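Local coordinates for protein putative glucoamylase (Bacteroides uniformis, PDB 4GL3) that probably hydrolyses glycosidic bonds at the ends of glucose chains, as glucoamylases do, at residues Ile333-Glu338 with Ile385-Asn390; Gly247-Thr252 with Lys299-Thr304. All coordinates share one frame; numbering follows the deposited sequence.

Contact 1 of 2, residues Ile333-Glu338 with Ile385-Asn390; sequences IPYAPE and IVMIEN
Met387, present as selenomethionine, reaches from the helix across to Pro334 and Tyr335. Its CG lies anti to the carbonyl carbon (chi1 -63°), and two further bends in the chain carry the terminal methyl round to the phenol. There CE sits 3.2 Å from Tyr335 OH and approaches the ring obliquely. The phenol oxygen has its polar partner in the backbone carbonyl of Thr252, which helps fix the position of the ring. The same methyl also meets Pro334 CG at 3.9 Å, the two side chains crossing at about a right angle. Pro334 CG also stands above one face of the Tyr335 ring, offset toward the rim, so proline, phenol and methyl form one compact cluster. The carbonyl of Met387 is covered by carbon: Ile333 CG2 lies 3.6 Å from Met387 O. The contact thus joins helix 378-393 to the connection between helices 326-331 and 337-349, with Ala336 as N-cap of the latter; the mainly helical setting is consistent with the (alpha/alpha)6 toroid of six-hairpin proteins. One residue on, Ile388 offers its backbone and the base of its side chain: CA is 3.8 Å from Ile333 CG2, and its CG1 is 4.1 Å from the same methyl. The Ile388 side chain also touches Val22 and Gln23 of helix 15-27.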
loop_
_atom_site.group_PDB
_atom_site.type_symbol
_atom_site.label_atom_id
_atom_site.label_comp_id
_atom_site.label_asym_id
_atom_site.label_seq_id
_atom_site.Cartn_x
_atom_site.Cartn_y
_atom_site.Cartn_z
ATOM N N ILE A 333 3.198 2.422 12.374
ATOM C CA ILE A 333 3.004 3.422 13.436
ATOM C C ILE A 333 1.594 3.428 14.076
ATOM O O ILE A 333 1.516 3.483 15.286
ATOM C CB ILE A 333 3.481 4.862 13.013
ATOM C CG1 ILE A 333 3.467 5.846 14.218
ATOM C CG2 ILE A 333 2.713 5.384 11.799
ATOM C CD1 ILE A 333 4.399 7.054 14.050
ATOM N N PRO A 334 0.493 3.288 13.302
ATOM C CA PRO A 334 -0.750 3.307 14.070
ATOM C C PRO A 334 -0.955 2.058 14.888
ATOM O O PRO A 334 -1.776 2.043 15.754
ATOM C CB PRO A 334 -1.836 3.410 13.027
ATOM C CG PRO A 334 -1.203 3.015 11.728
ATOM C CD PRO A 334 0.268 3.196 11.851
ATOM N N TYR A 335 -0.202 1.013 14.612
ATOM C CA TYR A 335 -0.408 -0.251 15.307
ATOM C C TYR A 335 0.462 -0.393 16.548
ATOM O O TYR A 335 0.052 -1.061 17.473
ATOM C CB TYR A 335 -0.152 -1.414 14.371
ATOM C CG TYR A 335 -0.834 -1.317 13.041
ATOM C CD1 TYR A 335 -2.162 -0.935 12.948
ATOM C CD2 TYR A 335 -0.165 -1.671 11.858
ATOM C CE1 TYR A 335 -2.812 -0.881 11.725
ATOM C CE2 TYR A 335 -0.822 -1.621 10.626
ATOM C CZ TYR A 335 -2.142 -1.228 10.574
ATOM O OH TYR A 335 -2.817 -1.225 9.382
ATOM N N ALA A 336 1.644 0.221 16.570
ATOM C CA ALA A 336 2.528 0.169 17.740
ATOM C C ALA A 336 3.312 1.469 17.781
ATOM O O ALA A 336 4.523 1.493 17.494
ATOM C CB ALA A 336 3.458 -1.033 17.656
ATOM N N PRO A 337 2.626 2.577 18.126
ATOM C CA PRO A 337 3.251 3.893 17.862
ATOM C C PRO A 337 4.576 4.164 18.582
ATOM O O PRO A 337 5.520 4.707 17.982
ATOM C CB PRO A 337 2.155 4.913 18.230
ATOM C CG PRO A 337 1.068 4.156 18.912
ATOM C CD PRO A 337 1.234 2.689 18.602
ATOM N N GLU A 338 4.673 3.769 19.841
ATOM C CA GLU A 338 5.894 4.021 20.615
ATOM C C GLU A 338 7.079 3.264 20.020
ATOM O O GLU A 338 8.206 3.793 19.947
ATOM C CB GLU A 338 5.710 3.621 22.090
ATOM C CG GLU A 338 4.630 4.407 22.835
ATOM C CD GLU A 338 3.173 3.908 22.644
ATOM O OE1 GLU A 338 2.871 2.921 21.892
ATOM O OE2 GLU A 338 2.292 4.545 23.267
ATOM N N ILE A 385 4.326 7.958 4.377
ATOM C CA ILE A 385 3.627 9.256 4.441
ATOM C C ILE A 385 2.221 9.026 4.972
ATOM O O ILE A 385 1.754 9.706 5.888
ATOM C CB ILE A 385 3.489 9.964 3.060
ATOM C CG1 ILE A 385 4.826 10.255 2.428
ATOM C CG2 ILE A 385 2.736 11.306 3.207
ATOM C CD1 ILE A 385 4.746 10.574 0.940
ATOM N N VAL A 386 1.519 8.070 4.366
ATOM C CA VAL A 386 0.092 7.916 4.595
ATOM C C VAL A 386 -0.243 7.302 5.940
ATOM O O VAL A 386 -1.202 7.702 6.570
ATOM C CB VAL A 386 -0.583 7.106 3.426
ATOM C CG1 VAL A 386 -2.037 6.789 3.768
ATOM C CG2 VAL A 386 -0.502 7.899 2.132
HETATM N N MSE A 387 0.529 6.319 6.399
HETATM C CA MSE A 387 0.215 5.653 7.674
HETATM C C MSE A 387 0.608 6.543 8.835
HETATM O O MSE A 387 -0.069 6.542 9.851
HETATM C CB MSE A 387 0.873 4.257 7.779
HETATM C CG MSE A 387 0.366 3.257 6.724
HETATM SE SE MSE A 387 -1.537 2.861 6.844
HETATM C CE MSE A 387 -1.587 1.435 8.147
ATOM N N ILE A 388 1.651 7.362 8.671
ATOM C CA ILE A 388 1.949 8.386 9.661
ATOM C C ILE A 388 0.724 9.271 9.759
ATOM O O ILE A 388 0.242 9.546 10.865
ATOM C CB ILE A 388 3.223 9.221 9.357
ATOM C CG1 ILE A 388 4.493 8.376 9.609
ATOM C CG2 ILE A 388 3.250 10.535 10.179
ATOM C CD1 ILE A 388 5.774 9.001 9.045
ATOM N N GLU A 389 0.164 9.688 8.629
ATOM C CA GLU A 389 -0.990 10.574 8.750
ATOM C C GLU A 389 -2.215 9.881 9.407
ATOM O O GLU A 389 -2.924 10.505 10.211
ATOM C CB GLU A 389 -1.420 11.154 7.388
ATOM C CG GLU A 389 -2.426 12.276 7.509
ATOM C CD GLU A 389 -1.887 13.424 8.350
ATOM O OE1 GLU A 389 -0.682 13.727 8.168
ATOM O OE2 GLU A 389 -2.657 14.005 9.158
ATOM N N ASN A 390 -2.500 8.640 9.013
ATOM C CA ASN A 390 -3.562 7.896 9.658
ATOM C C ASN A 390 -3.384 7.825 11.182
ATOM O O ASN A 390 -4.346 8.020 11.922
ATOM C CB ASN A 390 -3.706 6.492 9.076
ATOM C CG ASN A 390 -4.479 6.485 7.773
ATOM O OD1 ASN A 390 -5.321 7.373 7.562
ATOM N ND2 ASN A 390 -4.208 5.479 6.886
#

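Contact 2 of 2, residues Gly247-Thr252 with Lys299-Thr304; sequences GPLFFT and KCWGLT
Leu249 N donates to Leu303 O over 3.0 Å, in the carbonyl plane and fairly straight, with 159° at the hydrogen. The next amide, Phe250 N, goes to the side chain of Thr304 instead, 3.1 Å from OG1. Two successive amides of one loop are thereby satisfied by two successive residues of the other, one through its backbone and one through its hydroxyl. Thr304 presents that oxygen because OG1 swings anti to its backbone nitrogen (chi1 -166°), which also brings it into the plane of the Phe250 ring at the edge, 3.2 Å from CD1. A valine in place of Thr304 would probably leave Phe250 N without its acceptor and the ring edge without its polar neighbour.

Within 247-252, Leu249 O accepts from both Thr252 N and Thr252 OG1, the latter over 2.9 Å, and Phe251 N bonds to Pro248 O. The apolar part is modest, Leu249 CD2 meeting the indole edge of Trp301 at CZ3, 4.0 Å away. Neighbouring groups take care of other polar atoms: Trp301 NE1 bonds to Tyr339 O, Leu303 N to Asn282 OD1, and Thr304 O to His315 ND1. The Phe250 side chain comes within about 3 Å of a bound Tris molecule. The Tris is probably a crystallisation additive, though such molecules can occupy natural pockets; its place is consistent with loops that wall a ligand site in an (alpha/alpha)6 glycosidase.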
loop_
_atom_site.group_PDB
_atom_site.type_symbol
_atom_site.label_atom_id
_atom_site.label_comp_id
_atom_site.label_asym_id
_atom_site.label_seq_id
_atom_site.Cartn_x
_atom_site.Cartn_y
_atom_site.Cartn_z
ATOM N N GLY A 247 4.290 -13.129 7.588
ATOM C CA GLY A 247 4.848 -12.685 6.332
ATOM C C GLY A 247 5.560 -11.341 6.463
ATOM O O GLY A 247 5.718 -10.794 7.553
ATOM N N PRO A 248 6.015 -10.814 5.338
ATOM C CA PRO A 248 6.528 -9.436 5.271
ATOM C C PRO A 248 5.511 -8.430 5.851
ATOM O O PRO A 248 4.267 -8.552 5.631
ATOM C CB PRO A 248 6.723 -9.191 3.777
ATOM C CG PRO A 248 6.556 -10.528 3.093
ATOM C CD PRO A 248 5.790 -11.427 4.013
ATOM N N LEU A 249 6.019 -7.453 6.602
ATOM C CA LEU A 249 5.135 -6.548 7.386
ATOM C C LEU A 249 4.254 -5.662 6.499
ATOM O O LEU A 249 3.216 -5.192 6.969
ATOM C CB LEU A 249 5.903 -5.748 8.463
ATOM C CG LEU A 249 5.074 -5.119 9.599
ATOM C CD1 LEU A 249 4.077 -6.088 10.282
ATOM C CD2 LEU A 249 6.013 -4.503 10.616
ATOM N N PHE A 250 4.611 -5.469 5.217
ATOM C CA PHE A 250 3.759 -4.643 4.356
ATOM C C PHE A 250 2.346 -5.220 4.138
ATOM O O PHE A 250 1.464 -4.507 3.663
ATOM C CB PHE A 250 4.413 -4.310 2.992
ATOM C CG PHE A 250 4.244 -5.402 1.925
ATOM C CD1 PHE A 250 5.131 -6.483 1.878
ATOM C CD2 PHE A 250 3.217 -5.343 0.993
ATOM C CE1 PHE A 250 5.020 -7.474 0.887
ATOM C CE2 PHE A 250 3.108 -6.328 -0.016
ATOM C CZ PHE A 250 3.992 -7.394 -0.049
ATOM N N PHE A 251 2.134 -6.501 4.449
ATOM C CA PHE A 251 0.793 -7.051 4.424
ATOM C C PHE A 251 -0.184 -6.254 5.350
ATOM O O PHE A 251 -1.377 -6.249 5.098
ATOM C CB PHE A 251 0.767 -8.528 4.849
ATOM C CG PHE A 251 1.425 -9.520 3.875
ATOM C CD1 PHE A 251 1.956 -9.135 2.653
ATOM C CD2 PHE A 251 1.501 -10.879 4.237
ATOM C CE1 PHE A 251 2.525 -10.075 1.797
ATOM C CE2 PHE A 251 2.068 -11.811 3.400
ATOM C CZ PHE A 251 2.551 -11.411 2.158
ATOM N N THR A 252 0.328 -5.575 6.383
ATOM C CA THR A 252 -0.523 -4.736 7.285
ATOM C C THR A 252 -0.667 -3.294 6.795
ATOM O O THR A 252 -1.291 -2.474 7.473
ATOM C CB THR A 252 0.031 -4.721 8.721
ATOM O OG1 THR A 252 1.259 -3.965 8.750
ATOM C CG2 THR A 252 0.244 -6.168 9.202
ATOM N N LYS A 299 15.508 -0.791 18.758
ATOM C CA LYS A 299 15.682 0.447 18.006
ATOM C C LYS A 299 15.712 0.166 16.527
ATOM O O LYS A 299 15.551 1.060 15.731
ATOM C CB LYS A 299 16.988 1.119 18.434
ATOM C CG LYS A 299 16.946 1.552 19.886
ATOM C CD LYS A 299 17.819 2.761 20.161
ATOM C CE LYS A 299 17.551 3.316 21.557
ATOM N NZ LYS A 299 16.076 3.474 21.782
ATOM N N CYS A 300 15.903 -1.092 16.164
ATOM C CA CYS A 300 16.215 -1.447 14.809
ATOM C C CYS A 300 15.512 -2.762 14.455
ATOM O O CYS A 300 16.062 -3.850 14.636
ATOM C CB CYS A 300 17.726 -1.551 14.694
ATOM S SG CYS A 300 18.287 -1.704 13.015
ATOM N N TRP A 301 14.264 -2.619 14.007
ATOM C CA TRP A 301 13.388 -3.738 13.661
ATOM C C TRP A 301 12.558 -3.384 12.455
ATOM O O TRP A 301 12.422 -2.202 12.112
ATOM C CB TRP A 301 12.449 -4.093 14.818
ATOM C CG TRP A 301 11.480 -3.015 15.239
ATOM C CD1 TRP A 301 11.731 -1.985 16.097
ATOM C CD2 TRP A 301 10.094 -2.875 14.848
ATOM N NE1 TRP A 301 10.598 -1.210 16.260
ATOM C CE2 TRP A 301 9.586 -1.728 15.503
ATOM C CE3 TRP A 301 9.248 -3.587 13.999
ATOM C CZ2 TRP A 301 8.277 -1.305 15.352
ATOM C CZ3 TRP A 301 7.960 -3.156 13.838
ATOM C CH2 TRP A 301 7.483 -2.026 14.510
ATOM N N GLY A 302 12.009 -4.426 11.827
ATOM C CA GLY A 302 11.055 -4.288 10.739
ATOM C C GLY A 302 11.557 -5.006 9.506
ATOM O O GLY A 302 12.453 -4.510 8.812
ATOM N N LEU A 303 10.961 -6.168 9.225
ATOM C CA LEU A 303 11.272 -6.970 8.032
ATOM C C LEU A 303 10.094 -7.000 7.038
ATOM O O LEU A 303 8.958 -7.368 7.383
ATOM C CB LEU A 303 11.631 -8.402 8.453
ATOM C CG LEU A 303 12.809 -8.588 9.413
ATOM C CD1 LEU A 303 12.914 -10.051 9.840
ATOM C CD2 LEU A 303 14.105 -8.077 8.795
ATOM N N THR A 304 10.384 -6.595 5.801
ATOM C CA THR A 304 9.431 -6.625 4.710
ATOM C C THR A 304 10.183 -6.683 3.355
ATOM O O THR A 304 11.419 -6.586 3.301
ATOM C CB THR A 304 8.513 -5.409 4.786
ATOM O OG1 THR A 304 7.387 -5.602 3.940
ATOM C CG2 THR A 304 9.243 -4.087 4.382
#

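In the fold
Both contacts are buried, at similar depth in the single chain, with their centres about 13 Å apart. Contact 1 joins a helix to the turn before another helix and relies on apolar side chains, whereas contact 2 joins two loops on the two sides of helix 271-288 in sequence. Helix 385-390 bonds its own backbone, while in contact 2 two amides of 247-252 turn to 299-304. Both border the same helices: Tyr335 touches 271-288 and its segment runs into 337-349, and Trp301 packs on both. The contacts meet at the Tyr335-Thr252 junction, where Met387 CE also packs 4.0 Å from Thr252 O. At contact 2, Phe250 borders a bound Tris molecule.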